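ADP-ribosylating toxin CARDS (Mycoplasma pneumoniae, PDB 4TLV) transfers ADP-ribose from NAD(+) to multiple target proteins and causes vacuolization and epithelial damage as the main virulence factor of this respiratory pathogen. Local coordinates at residues His545-Ile559 against Tyr568-Ile582. Residues are numbered along the deposited sequence; the frame is centred on the assembly and turned at random.
Sequences HIRCYADNQQLKVII and YSTYDKVESNVEDKI
K556 reaches from strand 554-558 of the D3 beta-trefoil domain to the 571-577 loop, where its ammonium is gripped by several acceptors. An extended chain carries NZ over the CG2 methyl of T570 to the carbonyl O of D572 (2.8 Å), in that carbonyl's plane, and to E575 OE1 in a 2.9 Å salt bridge; a water and a weak bond to K573 O add to this. E575 OE1 also accepts from Y568 OH at 2.7 Å, the two donors coming from opposite faces of the carboxylate. With CG between its backbone N and carbonyl carbon (chi1 68°), Y568 turns its ring against K556 CB in an off-centre CH-pi contact. Antiparallel pairing serves the backbone on both flanks of the strand: Q554 and K556 exchange bonds with T570 and Y568, V557 with E579, while I559 N donates to N577 O. Beside I546, one water accepts hydrogen bonds from I546 N and Q554 NE2 and donates to L555 O and D580 O. A second water accepts from Q554 NE2. H545, whose ND1 is bonded to D531, sets its ring edge against the carbonyl of D580, with CD2 3.1 Å from D580 O.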
loop_
_atom_site.group_PDB
_atom_site.type_symbol
_atom_site.label_atom_id
_atom_site.label_comp_id
_atom_site.label_asym_id
_atom_site.label_seq_id
_atom_site.Cartn_x
_atom_site.Cartn_y
_atom_site.Cartn_z
ATOM N N HIS A 545 11.296 -16.241 9.466
ATOM C CA HIS A 545 11.454 -16.285 10.912
ATOM C C HIS A 545 10.856 -15.003 11.502
ATOM O O HIS A 545 10.845 -13.959 10.850
ATOM C CB HIS A 545 12.932 -16.415 11.296
ATOM C CG HIS A 545 13.538 -17.724 10.891
ATOM N ND1 HIS A 545 14.878 -17.873 10.606
ATOM C CD2 HIS A 545 12.972 -18.938 10.687
ATOM C CE1 HIS A 545 15.117 -19.129 10.262
ATOM N NE2 HIS A 545 13.978 -19.796 10.305
ATOM N N ILE A 546 10.348 -15.090 12.726
ATOM C CA ILE A 546 9.768 -13.930 13.401
ATOM C C ILE A 546 10.416 -13.772 14.770
ATOM O O ILE A 546 10.495 -14.730 15.530
ATOM C CB ILE A 546 8.223 -14.052 13.523
ATOM C CG1 ILE A 546 7.594 -14.151 12.127
ATOM C CG2 ILE A 546 7.646 -12.863 14.303
ATOM C CD1 ILE A 546 6.093 -14.380 12.123
ATOM N N ARG A 547 10.909 -12.575 15.064
ATOM C CA ARG A 547 11.588 -12.305 16.330
ATOM C C ARG A 547 11.006 -11.076 17.015
ATOM O O ARG A 547 10.490 -10.170 16.361
ATOM C CB ARG A 547 13.082 -12.090 16.102
ATOM C CG ARG A 547 13.821 -13.354 15.666
ATOM C CD ARG A 547 15.324 -13.129 15.534
ATOM N NE ARG A 547 16.005 -14.393 15.240
ATOM C CZ ARG A 547 16.147 -14.904 14.024
ATOM N NH1 ARG A 547 15.659 -14.263 12.964
ATOM N NH2 ARG A 547 16.781 -16.058 13.862
ATOM N N CYS A 548 11.122 -11.037 18.335
ATOM C CA CYS A 548 10.617 -9.930 19.129
ATOM C C CYS A 548 11.701 -8.855 19.276
ATOM O O CYS A 548 12.876 -9.174 19.473
ATOM C CB CYS A 548 10.167 -10.470 20.497
ATOM S SG CYS A 548 9.647 -9.229 21.671
ATOM N N TYR A 549 11.324 -7.584 19.167
ATOM C CA TYR A 549 12.287 -6.494 19.350
ATOM C C TYR A 549 13.012 -6.552 20.697
ATOM O O TYR A 549 14.172 -6.156 20.794
ATOM C CB TYR A 549 11.598 -5.130 19.329
ATOM C CG TYR A 549 11.303 -4.481 17.977
ATOM C CD1 TYR A 549 10.613 -5.154 16.978
ATOM C CD2 TYR A 549 11.643 -3.153 17.759
ATOM C CE1 TYR A 549 10.303 -4.515 15.756
ATOM C CE2 TYR A 549 11.345 -2.512 16.557
ATOM C CZ TYR A 549 10.677 -3.209 15.560
ATOM O OH TYR A 549 10.357 -2.553 14.386
ATOM N N ALA A 550 12.301 -6.961 21.743
ATOM C CA ALA A 550 12.823 -6.817 23.110
ATOM C C ALA A 550 14.234 -7.388 23.275
ATOM O O ALA A 550 15.138 -6.692 23.729
ATOM C CB ALA A 550 11.865 -7.439 24.131
ATOM N N ASP A 551 14.414 -8.648 22.907
ATOM C CA ASP A 551 15.704 -9.311 23.086
ATOM C C ASP A 551 15.879 -10.401 22.037
ATOM O O ASP A 551 16.548 -11.409 22.281
ATOM C CB ASP A 551 15.816 -9.902 24.507
ATOM C CG ASP A 551 17.260 -10.223 24.904
ATOM O OD1 ASP A 551 18.202 -9.649 24.312
ATOM O OD2 ASP A 551 17.451 -11.054 25.819
ATOM N N ASN A 552 15.265 -10.202 20.870
ATOM C CA ASN A 552 15.353 -11.160 19.764
ATOM C C ASN A 552 14.852 -12.559 20.065
ATOM O O ASN A 552 15.305 -13.533 19.463
ATOM C CB ASN A 552 16.764 -11.198 19.184
ATOM C CG ASN A 552 17.110 -9.924 18.497
ATOM O OD1 ASN A 552 16.236 -9.302 17.891
ATOM N ND2 ASN A 552 18.368 -9.496 18.598
ATOM N N GLN A 553 13.893 -12.653 20.978
ATOM C CA GLN A 553 13.220 -13.919 21.238
ATOM C C GLN A 553 12.522 -14.359 19.976
ATOM O O GLN A 553 11.861 -13.539 19.318
ATOM C CB GLN A 553 12.181 -13.755 22.353
ATOM C CG GLN A 553 12.749 -13.247 23.676
ATOM C CD GLN A 553 12.737 -11.725 23.818
ATOM O OE1 GLN A 553 12.732 -10.974 22.835
ATOM N NE2 GLN A 553 12.732 -11.268 25.059
ATOM N N GLN A 554 12.652 -15.645 19.646
ATOM C CA GLN A 554 12.168 -16.164 18.374
ATOM C C GLN A 554 10.859 -16.940 18.471
ATOM O O GLN A 554 10.711 -17.875 19.271
ATOM C CB GLN A 554 13.228 -17.032 17.678
ATOM C CG GLN A 554 12.819 -17.407 16.258
ATOM C CD GLN A 554 13.886 -18.202 15.512
ATOM O OE1 GLN A 554 14.998 -18.399 16.013
ATOM N NE2 GLN A 554 13.551 -18.653 14.303
ATOM N N LEU A 555 9.907 -16.548 17.632
ATOM C CA LEU A 555 8.611 -17.220 17.563
ATOM C C LEU A 555 8.757 -18.587 16.911
ATOM O O LEU A 555 9.314 -18.703 15.818
ATOM C CB LEU A 555 7.621 -16.370 16.750
ATOM C CG LEU A 555 6.152 -16.772 16.833
ATOM C CD1 LEU A 555 5.653 -16.577 18.283
ATOM C CD2 LEU A 555 5.307 -15.968 15.861
ATOM N N LYS A 556 8.247 -19.624 17.576
ATOM C CA LYS A 556 8.201 -20.959 16.999
ATOM C C LYS A 556 6.931 -21.701 17.411
ATOM O O LYS A 556 6.173 -21.221 18.256
ATOM C CB LYS A 556 9.429 -21.780 17.418
ATOM C CG LYS A 556 10.758 -21.160 17.041
ATOM C CD LYS A 556 11.889 -22.178 17.201
ATOM C CE LYS A 556 13.247 -21.499 17.248
ATOM N NZ LYS A 556 14.328 -22.492 17.522
ATOM N N VAL A 557 6.709 -22.867 16.803
ATOM C CA VAL A 557 5.550 -23.700 17.113
ATOM C C VAL A 557 5.973 -25.156 17.355
ATOM O O VAL A 557 6.807 -25.704 16.629
ATOM C CB VAL A 557 4.523 -23.709 15.970
ATOM C CG1 VAL A 557 3.266 -24.412 16.410
ATOM C CG2 VAL A 557 4.181 -22.307 15.543
ATOM N N ILE A 558 5.390 -25.783 18.370
ATOM C CA ILE A 558 5.672 -27.193 18.648
ATOM C C ILE A 558 4.993 -28.080 17.620
ATOM O O ILE A 558 3.823 -27.892 17.306
ATOM C CB ILE A 558 5.243 -27.585 20.085
ATOM C CG1 ILE A 558 6.014 -26.743 21.095
ATOM C CG2 ILE A 558 5.484 -29.082 20.318
ATOM C CD1 ILE A 558 5.537 -26.888 22.544
ATOM N N ILE A 559 5.730 -29.046 17.077
ATOM C CA ILE A 559 5.213 -29.837 15.969
ATOM C C ILE A 559 4.373 -31.047 16.377
ATOM O O ILE A 559 3.354 -31.347 15.750
ATOM C CB ILE A 559 6.354 -30.315 15.030
ATOM C CG1 ILE A 559 6.947 -29.135 14.270
ATOM C CG2 ILE A 559 5.832 -31.343 14.066
ATOM C CD1 ILE A 559 8.047 -29.547 13.269
ATOM N N TYR A 568 5.295 -20.500 20.957
ATOM C CA TYR A 568 6.142 -20.025 22.041
ATOM C C TYR A 568 7.264 -19.170 21.479
ATOM O O TYR A 568 7.443 -19.098 20.264
ATOM C CB TYR A 568 6.713 -21.227 22.824
ATOM C CG TYR A 568 7.714 -22.057 22.042
ATOM C CD1 TYR A 568 7.293 -23.048 21.153
ATOM C CD2 TYR A 568 9.077 -21.849 22.195
ATOM C CE1 TYR A 568 8.209 -23.804 20.425
ATOM C CE2 TYR A 568 10.005 -22.604 21.482
ATOM C CZ TYR A 568 9.566 -23.577 20.600
ATOM O OH TYR A 568 10.492 -24.312 19.889
ATOM N N SER A 569 8.013 -18.501 22.346
ATOM C CA SER A 569 9.233 -17.835 21.902
ATOM C C SER A 569 10.441 -18.357 22.680
ATOM O O SER A 569 10.299 -18.831 23.813
ATOM C CB SER A 569 9.128 -16.308 22.025
ATOM O OG SER A 569 9.061 -15.869 23.375
ATOM N N THR A 570 11.626 -18.241 22.081
ATOM C CA THR A 570 12.817 -18.893 22.620
ATOM C C THR A 570 14.128 -18.185 22.291
ATOM O O THR A 570 14.232 -17.461 21.297
ATOM C CB THR A 570 12.897 -20.364 22.139
ATOM O OG1 THR A 570 14.061 -20.989 22.692
ATOM C CG2 THR A 570 12.953 -20.444 20.610
ATOM N N TYR A 571 15.130 -18.395 23.139
ATOM C CA TYR A 571 16.484 -17.944 22.846
ATOM C C TYR A 571 17.292 -19.012 22.092
ATOM O O TYR A 571 18.403 -18.746 21.639
ATOM C CB TYR A 571 17.230 -17.572 24.130
ATOM C CG TYR A 571 16.760 -16.303 24.802
ATOM C CD1 TYR A 571 16.857 -15.073 24.158
ATOM C CD2 TYR A 571 16.226 -16.331 26.084
ATOM C CE1 TYR A 571 16.435 -13.909 24.775
ATOM C CE2 TYR A 571 15.801 -15.176 26.703
ATOM C CZ TYR A 571 15.904 -13.972 26.045
ATOM O OH TYR A 571 15.487 -12.826 26.669
ATOM N N ASP A 572 16.746 -20.219 21.972
ATOM C CA ASP A 572 17.474 -21.316 21.334
ATOM C C ASP A 572 17.289 -21.314 19.826
ATOM O O ASP A 572 16.185 -21.512 19.333
ATOM C CB ASP A 572 17.029 -22.664 21.900
ATOM C CG ASP A 572 17.429 -22.845 23.351
ATOM O OD1 ASP A 572 18.437 -22.232 23.775
ATOM O OD2 ASP A 572 16.729 -23.600 24.062
ATOM N N LYS A 573 18.376 -21.100 19.093
ATOM C CA LYS A 573 18.300 -21.028 17.635
ATOM C C LYS A 573 17.911 -22.380 17.036
ATOM O O LYS A 573 17.124 -22.448 16.088
ATOM C CB LYS A 573 19.627 -20.539 17.050
ATOM C CG LYS A 573 20.080 -19.186 17.583
ATOM C CD LYS A 573 21.372 -18.738 16.914
ATOM C CE LYS A 573 21.851 -17.393 17.450
ATOM N NZ LYS A 573 23.103 -16.942 16.772
ATOM N N VAL A 574 18.456 -23.451 17.604
ATOM C CA VAL A 574 18.168 -24.797 17.126
ATOM C C VAL A 574 17.527 -25.658 18.213
ATOM O O VAL A 574 18.006 -25.705 19.348
ATOM C CB VAL A 574 19.443 -25.498 16.607
ATOM C CG1 VAL A 574 19.925 -24.849 15.313
ATOM C CG2 VAL A 574 20.537 -25.463 17.668
ATOM N N GLU A 575 16.436 -26.328 17.850
ATOM C CA GLU A 575 15.720 -27.228 18.749
ATOM C C GLU A 575 15.159 -28.367 17.910
ATOM O O GLU A 575 15.195 -28.311 16.679
ATOM C CB GLU A 575 14.568 -26.492 19.452
ATOM C CG GLU A 575 14.984 -25.284 20.288
ATOM C CD GLU A 575 13.795 -24.429 20.712
ATOM O OE1 GLU A 575 13.128 -23.860 19.823
ATOM O OE2 GLU A 575 13.526 -24.320 21.930
ATOM N N SER A 576 14.625 -29.394 18.560
ATOM C CA SER A 576 14.029 -30.507 17.826
ATOM C C SER A 576 12.514 -30.598 18.051
ATOM O O SER A 576 11.994 -30.117 19.060
ATOM C CB SER A 576 14.723 -31.823 18.195
ATOM O OG SER A 576 14.899 -31.926 19.599
ATOM N N ASN A 577 11.808 -31.198 17.096
ATOM C CA ASN A 577 10.358 -31.298 17.175
ATOM C C ASN A 577 9.691 -29.922 17.170
ATOM O O ASN A 577 8.607 -29.746 17.734
ATOM C CB ASN A 577 9.945 -32.056 18.443
ATOM C CG ASN A 577 8.440 -32.223 18.558
ATOM O OD1 ASN A 577 7.775 -32.582 17.586
ATOM N ND2 ASN A 577 7.894 -31.959 19.744
ATOM N N VAL A 578 10.344 -28.933 16.568
ATOM C CA VAL A 578 9.720 -27.613 16.476
ATOM C C VAL A 578 9.830 -27.024 15.078
ATOM O O VAL A 578 10.709 -27.387 14.298
ATOM C CB VAL A 578 10.283 -26.614 17.499
ATOM C CG1 VAL A 578 10.129 -27.163 18.913
ATOM C CG2 VAL A 578 11.727 -26.273 17.186
ATOM N N GLU A 579 8.911 -26.125 14.768
ATOM C CA GLU A 579 8.881 -25.473 13.469
ATOM C C GLU A 579 9.223 -24.016 13.690
ATOM O O GLU A 579 8.548 -23.344 14.454
ATOM C CB GLU A 579 7.484 -25.578 12.865
ATOM C CG GLU A 579 7.375 -24.959 11.460
ATOM C CD GLU A 579 8.430 -25.519 10.514
ATOM O OE1 GLU A 579 8.268 -26.664 10.048
ATOM O OE2 GLU A 579 9.434 -24.823 10.255
ATOM N N ASP A 580 10.282 -23.530 13.052
ATOM C CA ASP A 580 10.586 -22.108 13.144
ATOM C C ASP A 580 10.215 -21.336 11.879
ATOM O O ASP A 580 10.313 -20.112 11.840
ATOM C CB ASP A 580 12.042 -21.855 13.567
ATOM C CG ASP A 580 13.059 -22.298 12.537
ATOM O OD1 ASP A 580 12.693 -22.809 11.453
ATOM O OD2 ASP A 580 14.267 -22.121 12.827
ATOM N N LYS A 581 9.756 -22.043 10.860
ATOM C CA LYS A 581 9.308 -21.372 9.648
ATOM C C LYS A 581 7.832 -21.010 9.784
ATOM O O LYS A 581 6.984 -21.895 9.913
ATOM C CB LYS A 581 9.540 -22.250 8.423
ATOM C CG LYS A 581 11.011 -22.547 8.161
ATOM C CD LYS A 581 11.174 -23.424 6.928
ATOM C CE LYS A 581 10.701 -24.837 7.205
ATOM N NZ LYS A 581 9.574 -25.193 6.311
ATOM N N ILE A 582 7.540 -19.711 9.767
ATOM C CA ILE A 582 6.168 -19.233 9.850
ATOM C C ILE A 582 5.686 -18.846 8.447
ATOM O O ILE A 582 6.403 -18.163 7.715
ATOM C CB ILE A 582 6.052 -18.009 10.802
ATOM C CG1 ILE A 582 6.801 -18.245 12.127
ATOM C CG2 ILE A 582 4.564 -17.613 11.024
ATOM C CD1 ILE A 582 6.330 -19.518 12.895
HETATM O O HOH W 1 10.689 -17.942 13.592
HETATM O O HOH W 2 15.905 -20.274 13.389
HETATM O O HOH W 3 14.715 -24.305 15.434
#